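PDB 3JYZ: type IV pilin structural subunit from Pseudomonas aeruginosa, which probably assembles in many copies into the type IV pilus, a thin filament on the bacterial surface. Local coordinates for residues V7-A21 with I70-P82. Sequence-based numbering, arbitrary orientation.
Sequences VRTRVSEGLVLAEPA and ITITYVADQVGLP. With SO4 (sulfate ion), chain B.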
loop_
_atom_site.group_PDB
_atom_site.type_symbol
_atom_site.label_atom_id
_atom_site.label_comp_id
_atom_site.label_asym_id
_atom_site.label_seq_id
_atom_site.Cartn_x
_atom_site.Cartn_y
_atom_site.Cartn_z
ATOM N N VAL A 7 12.369 -9.918 11.002
ATOM C CA VAL A 7 12.112 -8.633 10.362
ATOM C C VAL A 7 10.908 -8.719 9.412
ATOM O O VAL A 7 10.014 -7.868 9.456
ATOM C CB VAL A 7 13.352 -8.115 9.610
ATOM C CG1 VAL A 7 13.021 -6.850 8.849
ATOM C CG2 VAL A 7 14.502 -7.877 10.583
ATOM N N ARG A 8 10.873 -9.748 8.568
ATOM C CA ARG A 8 9.752 -9.940 7.644
ATOM C C ARG A 8 8.436 -10.069 8.363
ATOM O O ARG A 8 7.393 -9.621 7.880
ATOM C CB ARG A 8 9.931 -11.211 6.821
ATOM C CG ARG A 8 10.852 -11.047 5.663
ATOM C CD ARG A 8 11.007 -12.353 4.914
ATOM N NE ARG A 8 12.325 -12.393 4.308
ATOM C CZ ARG A 8 12.817 -13.449 3.670
ATOM N NH1 ARG A 8 12.097 -14.567 3.551
ATOM N NH2 ARG A 8 14.035 -13.383 3.159
ATOM N N THR A 9 8.461 -10.751 9.505
ATOM C CA THR A 9 7.248 -10.988 10.252
ATOM C C THR A 9 6.730 -9.649 10.782
ATOM O O THR A 9 5.526 -9.399 10.773
ATOM C CB THR A 9 7.474 -12.038 11.360
ATOM O OG1 THR A 9 6.896 -13.281 10.937
ATOM C CG2 THR A 9 6.822 -11.598 12.644
ATOM N N ARG A 10 7.627 -8.779 11.187
ATOM C CA ARG A 10 7.228 -7.452 11.639
ATOM C C ARG A 10 6.738 -6.576 10.485
ATOM O O ARG A 10 5.775 -5.825 10.637
ATOM C CB ARG A 10 8.356 -6.790 12.436
ATOM C CG ARG A 10 8.618 -7.528 13.742
ATOM C CD ARG A 10 9.897 -7.095 14.427
ATOM N NE ARG A 10 10.163 -7.937 15.588
ATOM C CZ ARG A 10 11.248 -7.842 16.352
ATOM N NH1 ARG A 10 12.176 -6.935 16.088
ATOM N NH2 ARG A 10 11.398 -8.662 17.387
ATOM N N VAL A 11 7.380 -6.696 9.324
ATOM C CA VAL A 11 6.910 -6.001 8.126
ATOM C C VAL A 11 5.509 -6.495 7.733
ATOM O O VAL A 11 4.650 -5.704 7.344
ATOM C CB VAL A 11 7.918 -6.140 6.955
ATOM C CG1 VAL A 11 7.337 -5.546 5.683
ATOM C CG2 VAL A 11 9.233 -5.454 7.306
ATOM N N SER A 12 5.267 -7.796 7.862
ATOM C CA SER A 12 3.931 -8.339 7.592
ATOM C C SER A 12 2.846 -7.718 8.470
ATOM O O SER A 12 1.715 -7.535 8.011
ATOM C CB SER A 12 3.916 -9.862 7.733
ATOM O OG SER A 12 4.540 -10.462 6.613
ATOM N N GLU A 13 3.172 -7.428 9.705
ATOM C CA GLU A 13 2.215 -6.720 10.525
ATOM C C GLU A 13 1.714 -5.473 9.944
ATOM O O GLU A 13 0.582 -5.195 10.090
ATOM C CB GLU A 13 2.786 -6.490 11.934
ATOM C CG GLU A 13 2.930 -7.825 12.629
ATOM C CD GLU A 13 2.125 -7.960 13.929
ATOM O OE1 GLU A 13 1.208 -8.844 14.030
ATOM O OE2 GLU A 13 2.464 -7.159 14.866
ATOM N N GLY A 14 2.581 -4.681 9.303
ATOM C CA GLY A 14 2.189 -3.453 8.640
ATOM C C GLY A 14 1.181 -3.663 7.531
ATOM O O GLY A 14 0.302 -2.832 7.296
ATOM N N LEU A 15 1.315 -4.771 6.817
ATOM C CA LEU A 15 0.381 -5.076 5.746
ATOM C C LEU A 15 -1.007 -5.293 6.326
ATOM O O LEU A 15 -2.003 -4.842 5.769
ATOM C CB LEU A 15 0.855 -6.296 4.954
ATOM C CG LEU A 15 2.141 -6.042 4.162
ATOM C CD1 LEU A 15 2.617 -7.331 3.515
ATOM C CD2 LEU A 15 1.907 -4.977 3.100
ATOM N N VAL A 16 -1.069 -5.973 7.461
ATOM C CA VAL A 16 -2.346 -6.218 8.114
ATOM C C VAL A 16 -2.975 -4.888 8.564
ATOM O O VAL A 16 -4.189 -4.687 8.471
ATOM C CB VAL A 16 -2.173 -7.194 9.297
ATOM C CG1 VAL A 16 -3.471 -7.322 10.078
ATOM C CG2 VAL A 16 -1.715 -8.549 8.783
ATOM N N LEU A 17 -2.137 -3.966 9.019
ATOM C CA LEU A 17 -2.582 -2.642 9.447
ATOM C C LEU A 17 -3.194 -1.813 8.301
ATOM O O LEU A 17 -4.013 -0.919 8.532
ATOM C CB LEU A 17 -1.388 -1.905 10.075
ATOM C CG LEU A 17 -1.536 -0.911 11.231
ATOM C CD1 LEU A 17 -2.206 -1.525 12.452
ATOM C CD2 LEU A 17 -0.176 -0.337 11.607
ATOM N N ALA A 18 -2.805 -2.112 7.064
ATOM C CA ALA A 18 -3.354 -1.425 5.898
ATOM C C ALA A 18 -4.677 -2.010 5.384
ATOM O O ALA A 18 -5.348 -1.405 4.546
ATOM C CB ALA A 18 -2.321 -1.391 4.766
ATOM N N GLU A 19 -5.056 -3.185 5.871
ATOM C CA GLU A 19 -6.269 -3.829 5.366
ATOM C C GLU A 19 -7.531 -2.960 5.483
ATOM O O GLU A 19 -8.350 -2.935 4.568
ATOM C CB GLU A 19 -6.478 -5.197 6.022
ATOM C CG GLU A 19 -5.536 -6.271 5.501
ATOM C CD GLU A 19 -5.655 -6.486 3.994
ATOM O OE1 GLU A 19 -6.776 -6.357 3.449
ATOM O OE2 GLU A 19 -4.631 -6.798 3.349
ATOM N N PRO A 20 -7.708 -2.247 6.606
ATOM C CA PRO A 20 -8.908 -1.403 6.678
ATOM C C PRO A 20 -8.913 -0.253 5.658
ATOM O O PRO A 20 -9.982 0.241 5.286
ATOM C CB PRO A 20 -8.873 -0.862 8.115
ATOM C CG PRO A 20 -8.082 -1.868 8.872
ATOM C CD PRO A 20 -7.028 -2.342 7.910
ATOM N N ALA A 21 -7.740 0.172 5.207
ATOM C CA ALA A 21 -7.670 1.191 4.162
ATOM C C ALA A 21 -8.134 0.620 2.827
ATOM O O ALA A 21 -8.866 1.278 2.082
ATOM C CB ALA A 21 -6.248 1.758 4.050
ATOM N N ILE A 70 -1.029 3.640 -1.348
ATOM C CA ILE A 70 -0.727 3.653 0.079
ATOM C C ILE A 70 0.765 3.463 0.336
ATOM O O ILE A 70 1.382 2.549 -0.200
ATOM C CB ILE A 70 -1.486 2.524 0.812
ATOM C CG1 ILE A 70 -2.999 2.758 0.746
ATOM C CG2 ILE A 70 -1.023 2.404 2.270
ATOM C CD1 ILE A 70 -3.845 1.575 1.206
ATOM N N THR A 71 1.343 4.323 1.166
ATOM C CA THR A 71 2.719 4.137 1.614
ATOM C C THR A 71 2.712 3.728 3.074
ATOM O O THR A 71 2.137 4.427 3.921
ATOM C CB THR A 71 3.541 5.427 1.468
ATOM O OG1 THR A 71 3.541 5.823 0.094
ATOM C CG2 THR A 71 4.978 5.213 1.938
ATOM N N ILE A 72 3.328 2.588 3.367
ATOM C CA ILE A 72 3.531 2.170 4.743
ATOM C C ILE A 72 4.970 2.492 5.113
ATOM O O ILE A 72 5.910 2.051 4.434
ATOM C CB ILE A 72 3.331 0.674 4.910
ATOM C CG1 ILE A 72 1.953 0.255 4.402
ATOM C CG2 ILE A 72 3.526 0.277 6.373
ATOM C CD1 ILE A 72 1.792 -1.261 4.349
ATOM N N THR A 73 5.135 3.275 6.176
ATOM C CA THR A 73 6.449 3.629 6.688
ATOM C C THR A 73 6.663 2.912 8.011
ATOM O O THR A 73 5.850 3.022 8.924
ATOM C CB THR A 73 6.561 5.153 6.884
ATOM O OG1 THR A 73 6.375 5.809 5.623
ATOM C CG2 THR A 73 7.932 5.527 7.473
ATOM N N TYR A 74 7.758 2.163 8.111
ATOM C CA TYR A 74 8.047 1.379 9.306
ATOM C C TYR A 74 8.982 2.103 10.262
ATOM O O TYR A 74 9.776 2.930 9.834
ATOM C CB TYR A 74 8.678 0.050 8.891
ATOM C CG TYR A 74 7.678 -0.830 8.204
ATOM C CD1 TYR A 74 6.893 -1.700 8.931
ATOM C CD2 TYR A 74 7.481 -0.750 6.831
ATOM C CE1 TYR A 74 5.953 -2.499 8.317
ATOM C CE2 TYR A 74 6.535 -1.547 6.202
ATOM C CZ TYR A 74 5.783 -2.423 6.955
ATOM O OH TYR A 74 4.829 -3.235 6.372
ATOM N N VAL A 75 8.872 1.790 11.550
ATOM C CA VAL A 75 9.824 2.308 12.528
ATOM C C VAL A 75 11.077 1.443 12.410
ATOM O O VAL A 75 11.123 0.321 12.921
ATOM C CB VAL A 75 9.259 2.282 13.959
ATOM C CG1 VAL A 75 10.171 3.084 14.898
ATOM C CG2 VAL A 75 7.830 2.851 13.983
ATOM N N ALA A 76 12.071 1.965 11.702
ATOM C CA ALA A 76 13.233 1.167 11.321
ATOM C C ALA A 76 13.889 0.455 12.506
ATOM O O ALA A 76 14.190 -0.732 12.430
ATOM C CB ALA A 76 14.236 2.013 10.576
ATOM N N ASP A 77 14.095 1.156 13.613
ATOM C CA ASP A 77 14.828 0.533 14.712
ATOM C C ASP A 77 14.003 -0.408 15.606
ATOM O O ASP A 77 14.552 -1.075 16.488
ATOM C CB ASP A 77 15.612 1.574 15.523
ATOM C CG ASP A 77 14.717 2.504 16.321
ATOM O OD1 ASP A 77 13.483 2.312 16.325
ATOM O OD2 ASP A 77 15.263 3.428 16.959
ATOM N N GLN A 78 12.694 -0.478 15.377
ATOM C CA GLN A 78 11.863 -1.457 16.064
ATOM C C GLN A 78 11.703 -2.709 15.205
ATOM O O GLN A 78 11.538 -3.820 15.715
ATOM C CB GLN A 78 10.484 -0.883 16.415
ATOM C CG GLN A 78 10.503 0.403 17.251
ATOM C CD GLN A 78 11.140 0.226 18.621
ATOM O OE1 GLN A 78 10.909 -0.773 19.306
ATOM N NE2 GLN A 78 11.934 1.206 19.030
ATOM N N VAL A 79 11.744 -2.519 13.890
ATOM C CA VAL A 79 11.549 -3.616 12.957
ATOM C C VAL A 79 12.864 -4.330 12.664
ATOM O O VAL A 79 12.894 -5.559 12.571
ATOM C CB VAL A 79 10.931 -3.106 11.639
ATOM C CG1 VAL A 79 10.790 -4.238 10.638
ATOM C CG2 VAL A 79 9.583 -2.469 11.911
ATOM N N GLY A 80 13.941 -3.559 12.529
ATOM C CA GLY A 80 15.238 -4.097 12.148
ATOM C C GLY A 80 15.665 -3.710 10.738
ATOM O O GLY A 80 16.373 -4.466 10.069
ATOM N N LEU A 81 15.249 -2.531 10.286
ATOM C CA LEU A 81 15.493 -2.094 8.917
ATOM C C LEU A 81 16.495 -0.949 8.843
ATOM O O LEU A 81 16.703 -0.239 9.827
ATOM C CB LEU A 81 14.184 -1.619 8.287
ATOM C CG LEU A 81 13.077 -2.654 8.138
ATOM C CD1 LEU A 81 11.750 -1.945 7.905
ATOM C CD2 LEU A 81 13.388 -3.621 7.002
ATOM N N PRO A 82 17.111 -0.749 7.667
ATOM C CA PRO A 82 17.953 0.432 7.452
ATOM C C PRO A 82 17.132 1.708 7.633
ATOM O O PRO A 82 15.921 1.705 7.379
ATOM C CB PRO A 82 18.399 0.291 5.993
ATOM C CG PRO A 82 18.291 -1.169 5.703
ATOM C CD PRO A 82 17.120 -1.659 6.508
HETATM S S SO4 B . 8.367 -15.496 2.755
HETATM O O1 SO4 B . 9.176 -15.814 4.107
HETATM O O2 SO4 B . 7.126 -16.128 2.930
HETATM O O3 SO4 B . 8.355 -14.102 2.664
HETATM O O4 SO4 B . 9.158 -16.160 1.732
#
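Val11, Gly14 and Ala18 of helix 4-28 pack against Tyr74 and Ile72 in a buried helix-on-sheet contact, part of the packing of the N-terminal helix on the antiparallel sheet of this pilin. Residues 7-21 run at 141° to strand 70-74, their axes 9.4 Å apart at closest approach, and meet side chains of alternate strand residues, Ile70, Ile72 and Tyr74. Ile70 CD1 lies 3.7 Å from Ala21 CB, and the CD1 end of Ile72 reaches Ala18 CB, Leu15 CD2 and the carbonyl of Gly14. Tyr74, with CG anti to its carbonyl carbon (chi1 -69°), carries its ring to the helix, where Tyr74 OH donates a hydrogen bond to Val11 O (2.7 Å), meeting it in the carbonyl plane on a lone pair, with a C=O...O angle of 132°. Val11 CG1 packs 3.7 Å from Tyr74 CZ, and the absence of a side chain at Gly14 lets Tyr74 OH come within 3.5 Å of Gly14 CA. Beyond the strand, the short helix 76-79 and its exit through Gly80 meet the earlier turns of the long helix. Val79 CG1 is 3.9 Å from both Val7 CG1 and Val11 CG2, while Leu81 CD2 adds to the cover of Val7. Leu88 of the adjoining strand 87-95 touches both Val11 and Tyr74. Arg10, extended from CG to NE, lays its CB against Val79 CG1 and carries NH1 to 3.2 Å from Gln78 O. Aliphatic packing thus dominates; the tyrosine hydroxyl spends its proton on a helix carbonyl, whereas Val79 O is buried near Val7 and Arg10 without a hydrogen-bonding partner.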